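6-phospho-alpha-glucosidase (Merdibacter massiliensis, PDB 6VC6) probably hydrolyses 6-phospho-alpha-glucosides to release glucose 6-phosphate, as a family 4 glycoside hydrolase that binds NAD and a manganese ion. Local coordinates at residues Ile169-Glu174 and Asp317-Met322; Trp141-Ser146 and Lys325-Ile330. One frame throughout, in Å; residues are numbered along the deposited sequence.

Contact 1: Ile169-Glu174 and Asp317-Met322; sequences ICDQPE and DAHAEM. With MN (manganese (II) ion), chain E; NAD (nicotinamide-adenine-dinucleotide), chain G; G6P (6-O-phosphono-alpha-D-glucopyranose), chain F.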
loop_
_atom_site.group_PDB
_atom_site.type_symbol
_atom_site.label_atom_id
_atom_site.label_comp_id
_atom_site.label_asym_id
_atom_site.label_seq_id
_atom_site.Cartn_x
_atom_site.Cartn_y
_atom_site.Cartn_z
ATOM N N ILE A 169 2.051 5.307 2.871
ATOM C CA ILE A 169 3.233 4.790 2.196
ATOM C C ILE A 169 2.885 3.502 1.459
ATOM O O ILE A 169 1.893 2.832 1.754
ATOM C CB ILE A 169 4.406 4.539 3.172
ATOM C CG1 ILE A 169 4.040 3.450 4.184
ATOM C CG2 ILE A 169 4.800 5.827 3.885
ATOM C CD1 ILE A 169 4.919 3.445 5.415
ATOM N N CYS A 170 3.732 3.166 0.488
ATOM C CA CYS A 170 3.612 1.946 -0.299
ATOM C C CYS A 170 4.999 1.373 -0.531
ATOM O O CYS A 170 5.957 2.125 -0.738
ATOM C CB CYS A 170 2.933 2.210 -1.646
ATOM S SG CYS A 170 2.919 0.806 -2.781
ATOM N N ASP A 171 5.102 0.044 -0.508
ATOM C CA ASP A 171 6.394 -0.618 -0.633
ATOM C C ASP A 171 6.731 -1.008 -2.066
ATOM O O ASP A 171 7.792 -1.596 -2.294
ATOM C CB ASP A 171 6.459 -1.854 0.274
ATOM C CG ASP A 171 5.430 -2.906 -0.079
ATOM O OD1 ASP A 171 5.451 -3.976 0.565
ATOM O OD2 ASP A 171 4.599 -2.675 -0.978
ATOM N N GLN A 172 5.870 -0.678 -3.035
ATOM C CA GLN A 172 6.154 -1.048 -4.420
ATOM C C GLN A 172 7.356 -0.302 -4.987
ATOM O O GLN A 172 8.203 -0.947 -5.630
ATOM C CB GLN A 172 4.900 -0.853 -5.276
ATOM C CG GLN A 172 5.156 -0.869 -6.773
ATOM C CD GLN A 172 5.341 -2.270 -7.324
ATOM O OE1 GLN A 172 5.701 -2.447 -8.486
ATOM N NE2 GLN A 172 5.091 -3.274 -6.490
ATOM N N PRO A 173 7.503 1.020 -4.808
ATOM C CA PRO A 173 8.709 1.681 -5.338
ATOM C C PRO A 173 10.008 1.117 -4.786
ATOM O O PRO A 173 10.986 0.995 -5.535
ATOM C CB PRO A 173 8.507 3.148 -4.932
ATOM C CG PRO A 173 7.036 3.306 -4.842
ATOM C CD PRO A 173 6.539 2.006 -4.283
ATOM N N GLU A 174 10.054 0.767 -3.497
ATOM C CA GLU A 174 11.273 0.179 -2.949
ATOM C C GLU A 174 11.494 -1.232 -3.483
ATOM O O GLU A 174 12.636 -1.626 -3.753
ATOM C CB GLU A 174 11.228 0.168 -1.421
ATOM C CG GLU A 174 12.418 -0.554 -0.789
ATOM C CD GLU A 174 12.379 -0.560 0.727
ATOM O OE1 GLU A 174 12.648 0.496 1.337
ATOM O OE2 GLU A 174 12.078 -1.623 1.310
ATOM N N ASP A 317 9.381 -9.669 6.217
ATOM C CA ASP A 317 10.709 -9.094 6.397
ATOM C C ASP A 317 10.798 -7.705 5.774
ATOM O O ASP A 317 10.664 -6.697 6.468
ATOM C CB ASP A 317 11.778 -10.008 5.794
ATOM C CG ASP A 317 13.012 -10.120 6.670
ATOM O OD1 ASP A 317 13.013 -9.541 7.777
ATOM O OD2 ASP A 317 13.981 -10.786 6.251
ATOM N N ALA A 318 11.014 -7.663 4.457
ATOM C CA ALA A 318 11.197 -6.386 3.772
ATOM C C ALA A 318 9.969 -5.496 3.909
ATOM O O ALA A 318 10.091 -4.270 4.016
ATOM C CB ALA A 318 11.524 -6.624 2.298
ATOM N N HIS A 319 8.775 -6.094 3.913
ATOM C CA HIS A 319 7.553 -5.305 4.030
ATOM C C HIS A 319 7.459 -4.634 5.396
ATOM O O HIS A 319 7.181 -3.433 5.491
ATOM C CB HIS A 319 6.331 -6.187 3.779
ATOM C CG HIS A 319 5.032 -5.523 4.111
ATOM N ND1 HIS A 319 4.417 -4.626 3.264
ATOM C CD2 HIS A 319 4.232 -5.622 5.199
ATOM C CE1 HIS A 319 3.296 -4.201 3.817
ATOM N NE2 HIS A 319 3.158 -4.791 4.990
ATOM N N ALA A 320 7.688 -5.397 6.466
ATOM C CA ALA A 320 7.600 -4.830 7.807
ATOM C C ALA A 320 8.774 -3.911 8.112
ATOM O O ALA A 320 8.625 -2.954 8.882
ATOM C CB ALA A 320 7.524 -5.948 8.846
ATOM N N GLU A 321 9.943 -4.179 7.524
ATOM C CA GLU A 321 11.124 -3.388 7.848
ATOM C C GLU A 321 11.007 -1.962 7.336
ATOM O O GLU A 321 11.511 -1.034 7.976
ATOM C CB GLU A 321 12.379 -4.045 7.278
ATOM C CG GLU A 321 12.895 -5.206 8.106
ATOM C CD GLU A 321 14.302 -5.609 7.723
ATOM O OE1 GLU A 321 14.895 -4.941 6.848
ATOM O OE2 GLU A 321 14.812 -6.596 8.291
HETATM N N MSE A 322 10.347 -1.760 6.205
HETATM C CA MSE A 322 10.317 -0.434 5.621
HETATM C C MSE A 322 9.501 0.535 6.463
HETATM O O MSE A 322 9.847 1.707 6.579
HETATM C CB MSE A 322 9.742 -0.454 4.218
HETATM C CG MSE A 322 9.898 0.891 3.563
HETATM SE SE MSE A 322 9.409 0.909 1.700
HETATM C CE MSE A 322 7.630 1.648 1.916
HETATM MN MN MN E . 1.216 -0.520 -2.495
HETATM P PA NAD G . -5.819 -9.415 6.135
HETATM O O1A NAD G . -4.954 -10.632 6.356
HETATM O O2A NAD G . -7.298 -9.577 5.878
HETATM O O5B NAD G . -5.637 -8.426 7.389
HETATM C C5B NAD G . -6.564 -7.369 7.618
HETATM C C4B NAD G . -6.821 -7.236 9.110
HETATM O O4B NAD G . -7.379 -5.951 9.394
HETATM C C3B NAD G . -7.822 -8.281 9.575
HETATM O O3B NAD G . -7.293 -8.979 10.704
HETATM C C2B NAD G . -9.048 -7.499 9.993
HETATM O O2B NAD G . -9.634 -8.066 11.167
HETATM C C1B NAD G . -8.497 -6.111 10.268
HETATM N N9A NAD G . -9.516 -5.057 10.043
HETATM C C8A NAD G . -10.396 -4.982 9.026
HETATM N N7A NAD G . -11.186 -3.883 9.147
HETATM C C5A NAD G . -10.813 -3.238 10.268
HETATM C C6A NAD G . -11.227 -2.011 10.991
HETATM N N6A NAD G . -12.230 -1.228 10.526
HETATM N N1A NAD G . -10.570 -1.700 12.131
HETATM C C2A NAD G . -9.570 -2.466 12.607
HETATM N N3A NAD G . -9.145 -3.590 12.004
HETATM C C4A NAD G . -9.717 -4.020 10.856
HETATM O O3 NAD G . -5.196 -8.531 4.942
HETATM P PN NAD G . -3.648 -8.616 4.515
HETATM O O1N NAD G . -3.550 -9.413 3.236
HETATM O O2N NAD G . -2.809 -8.985 5.716
HETATM O O5D NAD G . -3.380 -7.071 4.165
HETATM C C5D NAD G . -3.155 -6.128 5.210
HETATM C C4D NAD G . -3.264 -4.728 4.623
HETATM O O4D NAD G . -1.969 -4.249 4.256
HETATM C C3D NAD G . -4.110 -4.744 3.358
HETATM O O3D NAD G . -5.052 -3.671 3.415
HETATM C C2D NAD G . -3.132 -4.470 2.240
HETATM O O2D NAD G . -3.743 -3.717 1.191
HETATM C C1D NAD G . -2.064 -3.666 2.956
HETATM N N1N NAD G . -0.787 -3.670 2.247
HETATM C C2N NAD G . -0.376 -2.507 1.740
HETATM C C3N NAD G . 0.820 -2.408 1.052
HETATM C C7N NAD G . 1.231 -1.076 0.501
HETATM O O7N NAD G . 2.147 -1.016 -0.301
HETATM N N7N NAD G . 0.569 0.009 0.901
HETATM C C4N NAD G . 1.609 -3.541 0.900
HETATM C C5N NAD G . 1.158 -4.744 1.433
HETATM C C6N NAD G . -0.054 -4.783 2.117
HETATM C C1 G6P F . 2.075 -4.709 -3.924
HETATM C C2 G6P F . 1.534 -3.374 -3.393
HETATM C C3 G6P F . 0.502 -3.509 -2.287
HETATM C C4 G6P F . -0.435 -4.645 -2.627
HETATM C C5 G6P F . 0.366 -5.930 -2.543
HETATM C C6 G6P F . -0.502 -7.099 -2.989
HETATM O O1 G6P F . 3.503 -4.727 -3.801
HETATM O O2 G6P F . 2.626 -2.578 -2.917
HETATM O O3 G6P F . -0.238 -2.293 -2.135
HETATM O O4 G6P F . -1.508 -4.676 -1.681
HETATM O O5 G6P F . 1.529 -5.928 -3.380
HETATM O O6 G6P F . -0.013 -8.290 -2.383
HETATM P P G6P F . -0.890 -9.638 -2.408
HETATM O O1P G6P F . -1.813 -9.462 -1.226
HETATM O O2P G6P F . -1.582 -9.616 -3.751
HETATM O O3P G6P F . 0.134 -10.738 -2.269
HETATM O O HOH W 1 12.635 -2.535 3.719
#

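Contact 2: Trp141-Ser146 and Lys325-Ile330; sequences WILNYS and KVAEAI. With NAD (nicotinamide-adenine-dinucleotide), chain G.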
loop_
_atom_site.group_PDB
_atom_site.type_symbol
_atom_site.label_atom_id
_atom_site.label_comp_id
_atom_site.label_asym_id
_atom_site.label_seq_id
_atom_site.Cartn_x
_atom_site.Cartn_y
_atom_site.Cartn_z
ATOM N N TRP A 141 2.191 9.745 15.550
ATOM C CA TRP A 141 2.456 9.634 14.121
ATOM C C TRP A 141 1.732 8.412 13.572
ATOM O O TRP A 141 1.951 7.289 14.042
ATOM C CB TRP A 141 3.956 9.541 13.855
ATOM C CG TRP A 141 4.565 10.834 13.404
ATOM C CD1 TRP A 141 5.359 11.665 14.138
ATOM C CD2 TRP A 141 4.426 11.447 12.115
ATOM N NE1 TRP A 141 5.725 12.756 13.388
ATOM C CE2 TRP A 141 5.165 12.646 12.142
ATOM C CE3 TRP A 141 3.749 11.098 10.942
ATOM C CZ2 TRP A 141 5.247 13.498 11.042
ATOM C CZ3 TRP A 141 3.832 11.945 9.851
ATOM C CH2 TRP A 141 4.575 13.131 9.909
ATOM N N ILE A 142 0.872 8.625 12.584
ATOM C CA ILE A 142 0.075 7.561 11.988
ATOM C C ILE A 142 0.719 7.181 10.661
ATOM O O ILE A 142 0.690 7.955 9.698
ATOM C CB ILE A 142 -1.388 7.986 11.804
ATOM C CG1 ILE A 142 -2.074 8.119 13.165
ATOM C CG2 ILE A 142 -2.125 6.991 10.927
ATOM C CD1 ILE A 142 -3.466 8.707 13.095
ATOM N N LEU A 143 1.312 5.991 10.614
ATOM C CA LEU A 143 1.896 5.441 9.396
ATOM C C LEU A 143 0.942 4.391 8.844
ATOM O O LEU A 143 0.660 3.391 9.515
ATOM C CB LEU A 143 3.272 4.834 9.675
ATOM C CG LEU A 143 4.248 5.695 10.482
ATOM C CD1 LEU A 143 5.618 5.039 10.546
ATOM C CD2 LEU A 143 4.349 7.093 9.893
ATOM N N ASN A 144 0.449 4.613 7.630
ATOM C CA ASN A 144 -0.642 3.822 7.075
ATOM C C ASN A 144 -0.163 3.009 5.879
ATOM O O ASN A 144 0.357 3.571 4.907
ATOM C CB ASN A 144 -1.810 4.719 6.668
ATOM C CG ASN A 144 -2.938 3.941 6.027
ATOM O OD1 ASN A 144 -3.472 3.005 6.620
ATOM N ND2 ASN A 144 -3.304 4.321 4.809
ATOM N N TYR A 145 -0.407 1.720 5.897
ATOM C CA TYR A 145 -0.162 0.869 4.765
ATOM C C TYR A 145 -1.496 0.540 4.099
ATOM O O TYR A 145 -1.527 0.094 2.974
ATOM C CB TYR A 145 0.449 -0.427 5.257
ATOM C CG TYR A 145 1.894 -0.667 4.941
ATOM C CD1 TYR A 145 2.665 -1.434 5.771
ATOM C CD2 TYR A 145 2.472 -0.165 3.808
ATOM C CE1 TYR A 145 3.978 -1.693 5.490
ATOM C CE2 TYR A 145 3.788 -0.411 3.519
ATOM C CZ TYR A 145 4.533 -1.181 4.368
ATOM O OH TYR A 145 5.837 -1.435 4.098
ATOM N N SER A 146 -2.598 0.768 4.805
ATOM C CA SER A 146 -3.897 0.259 4.384
ATOM C C SER A 146 -4.317 0.775 3.016
ATOM O O SER A 146 -4.294 1.964 2.760
ATOM C CB SER A 146 -4.973 0.625 5.411
ATOM O OG SER A 146 -4.548 0.387 6.737
ATOM N N LYS A 325 11.652 1.377 9.361
ATOM C CA LYS A 325 12.674 2.337 8.957
ATOM C C LYS A 325 12.078 3.725 8.772
ATOM O O LYS A 325 12.733 4.734 9.059
ATOM C CB LYS A 325 13.360 1.870 7.672
ATOM C CG LYS A 325 14.189 0.605 7.827
ATOM C CD LYS A 325 15.558 0.901 8.414
ATOM C CE LYS A 325 16.342 -0.381 8.646
ATOM N NZ LYS A 325 16.302 -1.277 7.457
ATOM N N VAL A 326 10.834 3.798 8.291
ATOM C CA VAL A 326 10.150 5.086 8.194
ATOM C C VAL A 326 9.934 5.673 9.581
ATOM O O VAL A 326 10.124 6.876 9.802
ATOM C CB VAL A 326 8.824 4.930 7.426
ATOM C CG1 VAL A 326 7.937 6.148 7.632
ATOM C CG2 VAL A 326 9.090 4.717 5.944
ATOM N N ALA A 327 9.546 4.831 10.543
ATOM C CA ALA A 327 9.379 5.301 11.914
ATOM C C ALA A 327 10.709 5.743 12.513
ATOM O O ALA A 327 10.755 6.694 13.301
ATOM C CB ALA A 327 8.740 4.209 12.771
ATOM N N GLU A 328 11.800 5.065 12.149
ATOM C CA GLU A 328 13.120 5.470 12.625
ATOM C C GLU A 328 13.506 6.836 12.071
ATOM O O GLU A 328 13.970 7.709 12.813
ATOM C CB GLU A 328 14.165 4.425 12.237
ATOM C CG GLU A 328 14.039 3.101 12.966
ATOM C CD GLU A 328 15.045 2.079 12.476
ATOM O OE1 GLU A 328 14.765 0.867 12.584
ATOM O OE2 GLU A 328 16.114 2.490 11.978
ATOM N N ALA A 329 13.326 7.033 10.762
ATOM C CA ALA A 329 13.652 8.318 10.152
ATOM C C ALA A 329 12.823 9.447 10.746
ATOM O O ALA A 329 13.310 10.576 10.870
ATOM C CB ALA A 329 13.445 8.246 8.639
ATOM N N ILE A 330 11.576 9.162 11.124
ATOM C CA ILE A 330 10.737 10.182 11.743
ATOM C C ILE A 330 11.191 10.450 13.171
ATOM O O ILE A 330 11.436 11.598 13.557
ATOM C CB ILE A 330 9.257 9.760 11.693
ATOM C CG1 ILE A 330 8.725 9.836 10.261
ATOM C CG2 ILE A 330 8.422 10.626 12.624
ATOM C CD1 ILE A 330 7.336 9.261 10.100
HETATM P PA NAD G . -5.819 -9.415 6.135
HETATM O O1A NAD G . -4.954 -10.632 6.356
HETATM O O2A NAD G . -7.298 -9.577 5.878
HETATM O O5B NAD G . -5.637 -8.426 7.389
HETATM C C5B NAD G . -6.564 -7.369 7.618
HETATM C C4B NAD G . -6.821 -7.236 9.110
HETATM O O4B NAD G . -7.379 -5.951 9.394
HETATM C C3B NAD G . -7.822 -8.281 9.575
HETATM O O3B NAD G . -7.293 -8.979 10.704
HETATM C C2B NAD G . -9.048 -7.499 9.993
HETATM O O2B NAD G . -9.634 -8.066 11.167
HETATM C C1B NAD G . -8.497 -6.111 10.268
HETATM N N9A NAD G . -9.516 -5.057 10.043
HETATM C C8A NAD G . -10.396 -4.982 9.026
HETATM N N7A NAD G . -11.186 -3.883 9.147
HETATM C C5A NAD G . -10.813 -3.238 10.268
HETATM C C6A NAD G . -11.227 -2.011 10.991
HETATM N N6A NAD G . -12.230 -1.228 10.526
HETATM N N1A NAD G . -10.570 -1.700 12.131
HETATM C C2A NAD G . -9.570 -2.466 12.607
HETATM N N3A NAD G . -9.145 -3.590 12.004
HETATM C C4A NAD G . -9.717 -4.020 10.856
HETATM O O3 NAD G . -5.196 -8.531 4.942
HETATM P PN NAD G . -3.648 -8.616 4.515
HETATM O O1N NAD G . -3.550 -9.413 3.236
HETATM O O2N NAD G . -2.809 -8.985 5.716
HETATM O O5D NAD G . -3.380 -7.071 4.165
HETATM C C5D NAD G . -3.155 -6.128 5.210
HETATM C C4D NAD G . -3.264 -4.728 4.623
HETATM O O4D NAD G . -1.969 -4.249 4.256
HETATM C C3D NAD G . -4.110 -4.744 3.358
HETATM O O3D NAD G . -5.052 -3.671 3.415
HETATM C C2D NAD G . -3.132 -4.470 2.240
HETATM O O2D NAD G . -3.743 -3.717 1.191
HETATM C C1D NAD G . -2.064 -3.666 2.956
HETATM N N1N NAD G . -0.787 -3.670 2.247
HETATM C C2N NAD G . -0.376 -2.507 1.740
HETATM C C3N NAD G . 0.820 -2.408 1.052
HETATM C C7N NAD G . 1.231 -1.076 0.501
HETATM O O7N NAD G . 2.147 -1.016 -0.301
HETATM N N7N NAD G . 0.569 0.009 0.901
HETATM C C4N NAD G . 1.609 -3.541 0.900
HETATM C C5N NAD G . 1.158 -4.744 1.433
HETATM C C6N NAD G . -0.054 -4.783 2.117
#

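Contact 1: Ile169-Glu174 and Asp317-Met322
Met322, a selenomethionine, lies across the turn between Cys170 and Glu174, its selenium over the carboxylate end of Glu174 and its methyl against the backbone. The side chains of Met322 and Glu174 run alongside one another with opposed directions, bringing SE of Met322 to 3.3 Å from OE1 of Glu174, while the bend at chi3 (99°) turns CE of Met322 toward the carbonyl O of Cys170, 3.2 Å away. A water bridges the two segments, donating to both OE2 of Glu174 and the carbonyl O of Ala318, and Arg178 forms a salt bridge with the same OE2. Nearby, ND1 of His319 donates to OD1 of Asp171 over 3.0 Å in an almost straight bond (174°). OD1 lies in the plane of the imidazole but is met from above the carboxylate plane, the two planes being 74° apart. This His-carboxylate pair borders the NAD, manganese and sugar phosphate site of the family 4 glycoside hydrolases. Cys170 SG binds manganese at 2.2 Å, with NAD O7N, O2 and O3 of the sugar phosphate and His200 as the other ligands, and accepts a capping bond from Gln172 N at the start of helix 172-184. Asp171 N donates to NAD O7N, and its OD2 lies 2.8 Å from O2 of the sugar. CE1 of His319 comes to 3.2 Å from C5N of the nicotinamide. Replacing Asp171 by an alanine removes both carboxylate oxygens, and is likely to leave ND1 of His319 without its acceptor and the imidazole freer to turn beside the nicotinamide.

Contact 2: Trp141-Ser146 and Lys325-Ile330
Ile330 sets its CG2 methyl over one face of the Trp141 indole, a CH-pi contact 3.6 Å from the centroid of the five-membered ring and 16° off its normal. The methyl sits 3.5 Å from NE1 of Trp141. CG2 of Ile330 extends opposite the backbone N, while CG1 takes the position beside that N (chi1 -71°) and carries CD1 to Leu143, the next residue on the same face of the strand.

Purely aliphatic packing makes up the rest. Leu143 divides its two methyls between successive turns of the helix: CD2 meets CD1 of Ile330 at 3.7 Å, whereas CD1 touches both CG1 of Val326 and CB of Ala327, each 3.9 Å away. All five touching residues are buried.

At the end of the strand side-chain hydrogen bonds take over; at its start Trp141 NE1 bonds weakly to Ile365 O. OD1 of Asn144 accepts from OG of Ser146 at 2.8 Å, and ND2 of Asn144 donates back to O of Ser146. Between them, O of Tyr145 accepts from N7N of NAD at 2.9 Å in a nearly straight bond.

Strand 141-144 lies between strands 80-83 and 166-169, with segment 325-330 of helix 318-331 running roughly antiparallel to it (153°) across one side of the sheet and helix 113-136 packed on Ile142 and Asn144, a layered arrangement characteristic of the Rossmann-like NAD-binding domain of family 4 glycoside hydrolases.

Helix 318-331 serves both contacts: its first turn brings His319 against the nicotinamide in contact 1, and its later turns pack on the sheet in contact 2, the two centres lying 11 Å apart. They join directly where OH of Tyr145 lies 2.8 Å from the carbonyl O of His319, a probable hydrogen bond, while the rings of these two residues stack. Adjacent strands add a second tie, Ile169 N to Asn144 O at 3.2 Å. The carboxamide of NAD is gripped by segments 141-146 and 169-174 together, with Ile169 O adding a weak bond from N7N to that of Tyr145. By contrast, the side chain of Val326 is about 13 Å from the manganese ion.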